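Local coordinates for Cas13d (PDB 6IV9), which binds CRISPR RNA in a binary complex and, with its two HEPN domains, probably matures that guide RNA and cleaves target RNA, at residues Arg158-Gly161 against Lys162-Asp166; Asn770-Asn773 against Asp774-Ile777; Leu803-Cys806 against Val807-Asp810. The protein carries 2 engineered substitutions. One frame throughout, in Å; residues are numbered along the deposited sequence.

Contact 1: Arg158-Gly161 against Lys162-Asp166; sequences RFFG and KTFDD
Phe-160 and Phe-164 form a local aromatic contact round the turn that ends helix 152-160 and begins the loop toward helix 168-197. The pair is an offset edge-to-face one: an edge of the Phe-164 ring is directed toward the face of Phe-160, with the planes 87° apart and the ring centroids separated by 5.9 Å. The closest touch is between Phe-164 CE2 and Phe-160 CB, 3.6 Å, so the incoming edge meets the root of the other side chain as well as its ring. In Phe-160, CG lies anti to the carbonyl carbon (chi1 -66°), which turns the ring away from the loop, to where Ile-173 of helix 168-197 packs on it. Gly-161 makes the change of direction possible. It is the first residue to leave the helix, and its positive phi of 83° is a conformation that favours glycine. Lys-162 follows in the exposed part of the turn, as suits a long charged chain. Beyond the pair, His-169 stacks on Phe-164 and meets Phe-160 edge-to-face. Across the two segments themselves no hydrogen bond forms: the tie between them is apolar and aromatic, while the Glu-156 carboxylate of helix 152-160 adds a polar one by accepting a hydrogen bond from the backbone N of Phe-164.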
loop_
_atom_site.group_PDB
_atom_site.type_symbol
_atom_site.label_atom_id
_atom_site.label_comp_id
_atom_site.label_asym_id
_atom_site.label_seq_id
_atom_site.Cartn_x
_atom_site.Cartn_y
_atom_site.Cartn_z
ATOM N N ARG A 158 -10.376 -25.599 -6.746
ATOM C CA ARG A 158 -9.659 -25.261 -5.496
ATOM C C ARG A 158 -10.541 -24.437 -4.550
ATOM O O ARG A 158 -10.515 -24.698 -3.369
ATOM C CB ARG A 158 -8.376 -24.517 -5.860
ATOM C CG ARG A 158 -7.691 -23.794 -4.712
ATOM C CD ARG A 158 -6.519 -22.934 -5.162
ATOM N NE ARG A 158 -5.204 -23.430 -4.797
ATOM C CZ ARG A 158 -4.077 -23.168 -5.447
ATOM N NH1 ARG A 158 -3.589 -21.940 -5.479
ATOM N NH2 ARG A 158 -3.420 -24.150 -6.039
ATOM N N PHE A 159 -11.286 -23.463 -5.060
ATOM C CA PHE A 159 -12.082 -22.592 -4.164
ATOM C C PHE A 159 -13.508 -23.086 -3.921
ATOM O O PHE A 159 -14.022 -22.765 -2.887
ATOM C CB PHE A 159 -12.121 -21.171 -4.718
ATOM C CG PHE A 159 -10.805 -20.460 -4.627
ATOM C CD1 PHE A 159 -9.843 -20.643 -5.594
ATOM C CD2 PHE A 159 -10.514 -19.640 -3.560
ATOM C CE1 PHE A 159 -8.628 -19.996 -5.509
ATOM C CE2 PHE A 159 -9.294 -18.999 -3.476
ATOM C CZ PHE A 159 -8.358 -19.182 -4.450
ATOM N N PHE A 160 -14.117 -23.776 -4.879
ATOM C CA PHE A 160 -15.534 -24.184 -4.741
ATOM C C PHE A 160 -15.733 -25.704 -4.799
ATOM O O PHE A 160 -16.862 -26.119 -4.650
ATOM C CB PHE A 160 -16.390 -23.461 -5.782
ATOM C CG PHE A 160 -16.469 -21.972 -5.589
ATOM C CD1 PHE A 160 -17.329 -21.421 -4.661
ATOM C CD2 PHE A 160 -15.677 -21.117 -6.328
ATOM C CE1 PHE A 160 -17.398 -20.054 -4.484
ATOM C CE2 PHE A 160 -15.749 -19.751 -6.145
ATOM C CZ PHE A 160 -16.605 -19.221 -5.224
ATOM N N GLY A 161 -14.696 -26.476 -5.090
ATOM C CA GLY A 161 -14.801 -27.949 -5.125
ATOM C C GLY A 161 -15.346 -28.516 -6.427
ATOM O O GLY A 161 -15.433 -29.731 -6.534
ATOM N N LYS A 162 -15.711 -27.672 -7.381
ATOM C CA LYS A 162 -16.208 -28.158 -8.689
ATOM C C LYS A 162 -16.080 -27.045 -9.728
ATOM O O LYS A 162 -15.814 -25.931 -9.344
ATOM C CB LYS A 162 -17.667 -28.598 -8.573
ATOM C CG LYS A 162 -18.569 -27.613 -7.856
ATOM C CD LYS A 162 -20.014 -27.954 -7.969
ATOM C CE LYS A 162 -20.499 -27.920 -9.395
ATOM N NZ LYS A 162 -21.314 -29.114 -9.711
ATOM N N THR A 163 -16.217 -27.388 -11.001
ATOM C CA THR A 163 -16.178 -26.391 -12.096
ATOM C C THR A 163 -17.583 -25.832 -12.318
ATOM O O THR A 163 -18.518 -26.482 -11.923
ATOM C CB THR A 163 -15.591 -26.984 -13.376
ATOM O OG1 THR A 163 -16.528 -27.932 -13.873
ATOM C CG2 THR A 163 -14.244 -27.623 -13.143
ATOM N N PHE A 164 -17.682 -24.684 -12.971
ATOM C CA PHE A 164 -18.992 -24.052 -13.214
ATOM C C PHE A 164 -19.067 -23.563 -14.647
ATOM O O PHE A 164 -18.073 -23.110 -15.165
ATOM C CB PHE A 164 -19.189 -22.857 -12.286
ATOM C CG PHE A 164 -19.347 -23.245 -10.845
ATOM C CD1 PHE A 164 -20.591 -23.533 -10.328
ATOM C CD2 PHE A 164 -18.249 -23.371 -10.025
ATOM C CE1 PHE A 164 -20.736 -23.912 -9.011
ATOM C CE2 PHE A 164 -18.396 -23.746 -8.705
ATOM C CZ PHE A 164 -19.638 -24.014 -8.205
ATOM N N ASP A 165 -20.270 -23.582 -15.206
ATOM C CA ASP A 165 -20.512 -23.071 -16.573
ATOM C C ASP A 165 -20.991 -21.622 -16.494
ATOM O O ASP A 165 -22.023 -21.309 -17.018
ATOM C CB ASP A 165 -21.477 -23.954 -17.343
ATOM C CG ASP A 165 -20.839 -24.304 -18.659
ATOM O OD1 ASP A 165 -20.557 -25.507 -18.867
ATOM O OD2 ASP A 165 -20.545 -23.363 -19.413
ATOM N N ASP A 166 -20.217 -20.800 -15.814
ATOM C CA ASP A 166 -20.495 -19.368 -15.627
ATOM C C ASP A 166 -19.159 -18.654 -15.455
ATOM O O ASP A 166 -18.159 -19.290 -15.234
ATOM C CB ASP A 166 -21.476 -19.113 -14.488
ATOM C CG ASP A 166 -20.928 -19.378 -13.102
ATOM O OD1 ASP A 166 -19.869 -18.876 -12.802
ATOM O OD2 ASP A 166 -21.590 -20.062 -12.350
#

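Contact 2: Asn770-Asn773 against Asp774-Ile777; sequences NLKN and DYRI
Leu-771 and Tyr-775 make up the tightly packed side of this local contact, in which a short 3-10 segment, 771-773, folds back on the turn that follows it. Leu-771 crosses the tyrosine at about a right angle, its CG 4.0 Å from Tyr-775 CD1. With CG anti to the backbone N (chi1 177°), the leucine can also send its CD1 branch to Ile-777 CG2, again at 4.0 Å. Branched apolar chains suit this buried place, for Phe-756 of the long helix 713-760 packs on both Leu-771 and Ile-777. The carbonyl oxygen of Leu-771 lies over one face of the Tyr-775 ring, offset toward the rim, and accepts a weak bond from the backbone N of Asp-774.

The polar side is looser. Lys-772 runs alongside the tyrosine in the same direction, its methylenes near the phenol oxygen, and NZ gives Tyr-775 OH a weak hydrogen bond of 3.3 Å; NZ also makes a long, weak ion pair with Glu-753. A water bridges the two segments, donating to Asn-770 O at 2.7 Å and to Asp-774 O at 2.8 Å.

Asp-774 and Arg-776 are bound more firmly. Arg-776 comes side-on with two nitrogens: NE lies 3.0 Å from Asp-774 OD1, on its syn lone pair, and NH2 lies 2.9 Å from Asp-774 OD2. OD1 also accepts from the backbone N of Arg-776, 3.1 Å away and above the carboxylate plane, so one oxygen serves two donors. That short carboxylate reaching the amide two residues on is an Asx turn, here combined with a type I beta turn from Asp-774 to Ile-777, a capping arrangement that leads the chain into helix 777-788.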
loop_
_atom_site.group_PDB
_atom_site.type_symbol
_atom_site.label_atom_id
_atom_site.label_comp_id
_atom_site.label_asym_id
_atom_site.label_seq_id
_atom_site.Cartn_x
_atom_site.Cartn_y
_atom_site.Cartn_z
ATOM N N ASN A 770 10.630 -29.386 -10.534
ATOM C CA ASN A 770 10.754 -28.557 -9.307
ATOM C C ASN A 770 11.065 -27.148 -9.823
ATOM O O ASN A 770 12.053 -26.993 -10.512
ATOM C CB ASN A 770 11.816 -29.102 -8.351
ATOM C CG ASN A 770 12.172 -28.175 -7.207
ATOM O OD1 ASN A 770 13.145 -27.440 -7.275
ATOM N ND2 ASN A 770 11.413 -28.218 -6.129
ATOM N N LEU A 771 10.256 -26.158 -9.472
ATOM C CA LEU A 771 10.414 -24.812 -10.074
ATOM C C LEU A 771 11.786 -24.202 -9.787
ATOM O O LEU A 771 12.392 -23.704 -10.704
ATOM C CB LEU A 771 9.314 -23.909 -9.525
ATOM C CG LEU A 771 9.383 -22.465 -9.992
ATOM C CD1 LEU A 771 9.200 -22.375 -11.487
ATOM C CD2 LEU A 771 8.341 -21.639 -9.279
ATOM N N LYS A 772 12.269 -24.330 -8.561
ATOM C CA LYS A 772 13.548 -23.703 -8.146
ATOM C C LYS A 772 14.745 -24.266 -8.924
ATOM O O LYS A 772 15.730 -23.579 -8.993
ATOM C CB LYS A 772 13.688 -23.703 -6.627
ATOM C CG LYS A 772 12.541 -23.016 -5.900
ATOM C CD LYS A 772 12.892 -22.457 -4.529
ATOM C CE LYS A 772 11.756 -21.709 -3.857
ATOM N NZ LYS A 772 10.743 -21.249 -4.836
ATOM N N ASN A 773 14.638 -25.470 -9.478
ATOM C CA ASN A 773 15.743 -26.051 -10.285
ATOM C C ASN A 773 15.951 -25.181 -11.524
ATOM O O ASN A 773 17.063 -25.087 -11.980
ATOM C CB ASN A 773 15.480 -27.506 -10.667
ATOM C CG ASN A 773 15.557 -28.457 -9.493
ATOM O OD1 ASN A 773 16.120 -28.130 -8.458
ATOM N ND2 ASN A 773 14.996 -29.640 -9.639
ATOM N N ASP A 774 14.862 -24.691 -12.099
ATOM C CA ASP A 774 14.922 -23.806 -13.278
ATOM C C ASP A 774 13.635 -22.992 -13.299
ATOM O O ASP A 774 12.630 -23.528 -13.716
ATOM C CB ASP A 774 15.117 -24.595 -14.570
ATOM C CG ASP A 774 15.416 -23.723 -15.774
ATOM O OD1 ASP A 774 15.305 -22.521 -15.647
ATOM O OD2 ASP A 774 15.750 -24.264 -16.810
ATOM N N TYR A 775 13.723 -21.709 -12.968
ATOM C CA TYR A 775 12.545 -20.811 -12.911
ATOM C C TYR A 775 11.900 -20.648 -14.289
ATOM O O TYR A 775 10.735 -20.349 -14.344
ATOM C CB TYR A 775 12.930 -19.480 -12.277
ATOM C CG TYR A 775 12.905 -19.481 -10.776
ATOM C CD1 TYR A 775 11.734 -19.282 -10.082
ATOM C CD2 TYR A 775 14.053 -19.687 -10.046
ATOM C CE1 TYR A 775 11.709 -19.279 -8.703
ATOM C CE2 TYR A 775 14.048 -19.690 -8.667
ATOM C CZ TYR A 775 12.871 -19.479 -7.990
ATOM O OH TYR A 775 12.856 -19.480 -6.639
ATOM N N ARG A 776 12.648 -20.895 -15.355
ATOM C CA ARG A 776 12.142 -20.699 -16.736
ATOM C C ARG A 776 11.232 -21.841 -17.196
ATOM O O ARG A 776 10.659 -21.705 -18.249
ATOM C CB ARG A 776 13.301 -20.585 -17.729
ATOM C CG ARG A 776 14.351 -19.550 -17.378
ATOM C CD ARG A 776 15.568 -19.691 -18.265
ATOM N NE ARG A 776 16.214 -20.973 -18.087
ATOM C CZ ARG A 776 16.832 -21.639 -19.040
ATOM N NH1 ARG A 776 17.082 -21.060 -20.193
ATOM N NH2 ARG A 776 17.200 -22.882 -18.838
ATOM N N ILE A 777 11.071 -22.880 -16.391
ATOM C CA ILE A 777 10.356 -24.109 -16.843
ATOM C C ILE A 777 8.901 -23.849 -17.258
ATOM O O ILE A 777 8.468 -24.486 -18.200
ATOM C CB ILE A 777 10.493 -25.230 -15.801
ATOM C CG1 ILE A 777 9.996 -26.578 -16.323
ATOM C CG2 ILE A 777 9.816 -24.862 -14.503
ATOM C CD1 ILE A 777 10.725 -27.079 -17.524
HETATM O O HOH W 1 12.256 -26.245 -13.129
#

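Contact 3: Leu803-Cys806 against Val807-Asp810; sequences LRKC and VEVD
Helix 801-813 carries an i to i+3 salt bridge on the flank facing helix 777-788, between Lys-805 and Glu-808. The two side chains lie side by side and point the same way. Lys-805 NZ stands 3.2 Å from Glu-808 OE1, on the syn side but 30° out of the carboxylate plane, with a weak second bond to OE2. The lysine gets there because its chain is bent at chi2 (-44°), which lays CD 3.4 Å from Glu-808 OE1, whereas the glutamate is extended beyond CG. Lys-805 NZ also pairs with Asp-787 of helix 777-788, as does the guanidinium of Arg-804, whose CD lies 3.9 Å from Glu-808 OE2. With an alanine in place of Glu-808, the amino group of Lys-805 would probably lose its carboxylate mate on this helix and, though Asp-787 remains, be freer to turn. This helix belongs to the helical C-terminal region, probably the second HEPN domain. Its backbone makes the regular alpha-helical i to i+4 bonds, among them Val-807 N to Leu-803 O at 3.0 Å and Asp-810 N to Cys-806 O at 3.1 Å. The Cys-806 carbonyl accepts in addition from a water, 2.8 Å away, which gives a weak bond to Asp-810 OD1. On the buried side, compact Val-807 packs against Ile-901 and Phe-904 of helix 901-908, and apolar Leu-803, which also meets Ile-901, touches a phosphate of the bound RNA.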
loop_
_atom_site.group_PDB
_atom_site.type_symbol
_atom_site.label_atom_id
_atom_site.label_comp_id
_atom_site.label_asym_id
_atom_site.label_seq_id
_atom_site.Cartn_x
_atom_site.Cartn_y
_atom_site.Cartn_z
ATOM N N LEU A 803 4.851 -12.724 -30.163
ATOM C CA LEU A 803 5.321 -12.549 -28.770
ATOM C C LEU A 803 5.810 -13.884 -28.206
ATOM O O LEU A 803 6.759 -13.879 -27.470
ATOM C CB LEU A 803 4.237 -11.880 -27.927
ATOM C CG LEU A 803 4.001 -10.421 -28.300
ATOM C CD1 LEU A 803 2.905 -9.797 -27.465
ATOM C CD2 LEU A 803 5.277 -9.616 -28.188
ATOM N N ARG A 804 5.172 -14.988 -28.569
ATOM C CA ARG A 804 5.613 -16.311 -28.065
ATOM C C ARG A 804 7.048 -16.570 -28.529
ATOM O O ARG A 804 7.836 -17.024 -27.738
ATOM C CB ARG A 804 4.702 -17.415 -28.601
ATOM C CG ARG A 804 5.086 -18.812 -28.154
ATOM C CD ARG A 804 4.687 -19.866 -29.167
ATOM N NE ARG A 804 3.324 -19.606 -29.570
ATOM C CZ ARG A 804 2.727 -20.116 -30.619
ATOM N NH1 ARG A 804 1.483 -19.774 -30.883
ATOM N NH2 ARG A 804 3.365 -20.963 -31.400
ATOM N N LYS A 805 7.340 -16.263 -29.787
ATOM C CA LYS A 805 8.690 -16.445 -30.362
ATOM C C LYS A 805 9.671 -15.541 -29.625
ATOM O O LYS A 805 10.770 -15.978 -29.376
ATOM C CB LYS A 805 8.671 -16.141 -31.857
ATOM C CG LYS A 805 7.997 -17.203 -32.706
ATOM C CD LYS A 805 8.398 -18.594 -32.295
ATOM C CE LYS A 805 7.477 -19.688 -32.783
ATOM N NZ LYS A 805 7.367 -20.772 -31.783
ATOM N N CYS A 806 9.254 -14.322 -29.303
ATOM C CA CYS A 806 10.126 -13.371 -28.571
ATOM C C CYS A 806 10.464 -13.943 -27.196
ATOM O O CYS A 806 11.607 -13.878 -26.808
ATOM C CB CYS A 806 9.424 -12.037 -28.388
ATOM S SG CYS A 806 9.334 -11.064 -29.907
ATOM N N VAL A 807 9.478 -14.500 -26.508
ATOM C CA VAL A 807 9.711 -15.098 -25.167
ATOM C C VAL A 807 10.678 -16.275 -25.297
ATOM O O VAL A 807 11.475 -16.475 -24.412
ATOM C CB VAL A 807 8.389 -15.513 -24.507
ATOM C CG1 VAL A 807 8.608 -16.389 -23.294
ATOM C CG2 VAL A 807 7.539 -14.308 -24.168
ATOM N N GLU A 808 10.562 -17.047 -26.371
ATOM C CA GLU A 808 11.455 -18.209 -26.561
ATOM C C GLU A 808 12.899 -17.712 -26.683
ATOM O O GLU A 808 13.776 -18.314 -26.114
ATOM C CB GLU A 808 10.998 -19.021 -27.767
ATOM C CG GLU A 808 9.774 -19.864 -27.500
ATOM C CD GLU A 808 9.235 -20.596 -28.717
ATOM O OE1 GLU A 808 9.810 -20.445 -29.786
ATOM O OE2 GLU A 808 8.254 -21.294 -28.585
ATOM N N VAL A 809 13.104 -16.616 -27.396
ATOM C CA VAL A 809 14.473 -16.057 -27.538
ATOM C C VAL A 809 14.997 -15.597 -26.175
ATOM O O VAL A 809 16.140 -15.844 -25.876
ATOM C CB VAL A 809 14.475 -14.911 -28.552
ATOM C CG1 VAL A 809 15.787 -14.168 -28.521
ATOM C CG2 VAL A 809 14.180 -15.430 -29.940
ATOM N N ASP A 810 14.146 -14.940 -25.398
ATOM C CA ASP A 810 14.515 -14.440 -24.052
ATOM C C ASP A 810 14.856 -15.616 -23.134
ATOM O O ASP A 810 15.825 -15.519 -22.443
ATOM C CB ASP A 810 13.452 -13.476 -23.535
ATOM C CG ASP A 810 13.306 -12.251 -24.423
ATOM O OD1 ASP A 810 14.328 -11.789 -24.951
ATOM O OD2 ASP A 810 12.184 -11.772 -24.582
HETATM O O HOH W 2 13.115 -11.816 -27.987
#

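The three contacts follow in series along the chain. Contact 1 comes early, where helix 152-160 hands over to helix 168-197; its centre lies about 29 Å from that of contact 2 and about 33 Å from that of contact 3. Contacts 2 and 3 are neighbours in the C-terminal helical region, their centres about 18 Å apart and their nearest atoms about 6 Å. Helix 777-788 joins them: contact 2 leads into it, and helix 801-813, which holds contact 3, packs on it. Arg-776 also reaches the Ile-811 carbonyl of that helix. The two helices are thus tied together, and of contacts 2 and 3 it is contact 3 that lies beside the bound RNA, about 4 Å at the nearest atoms.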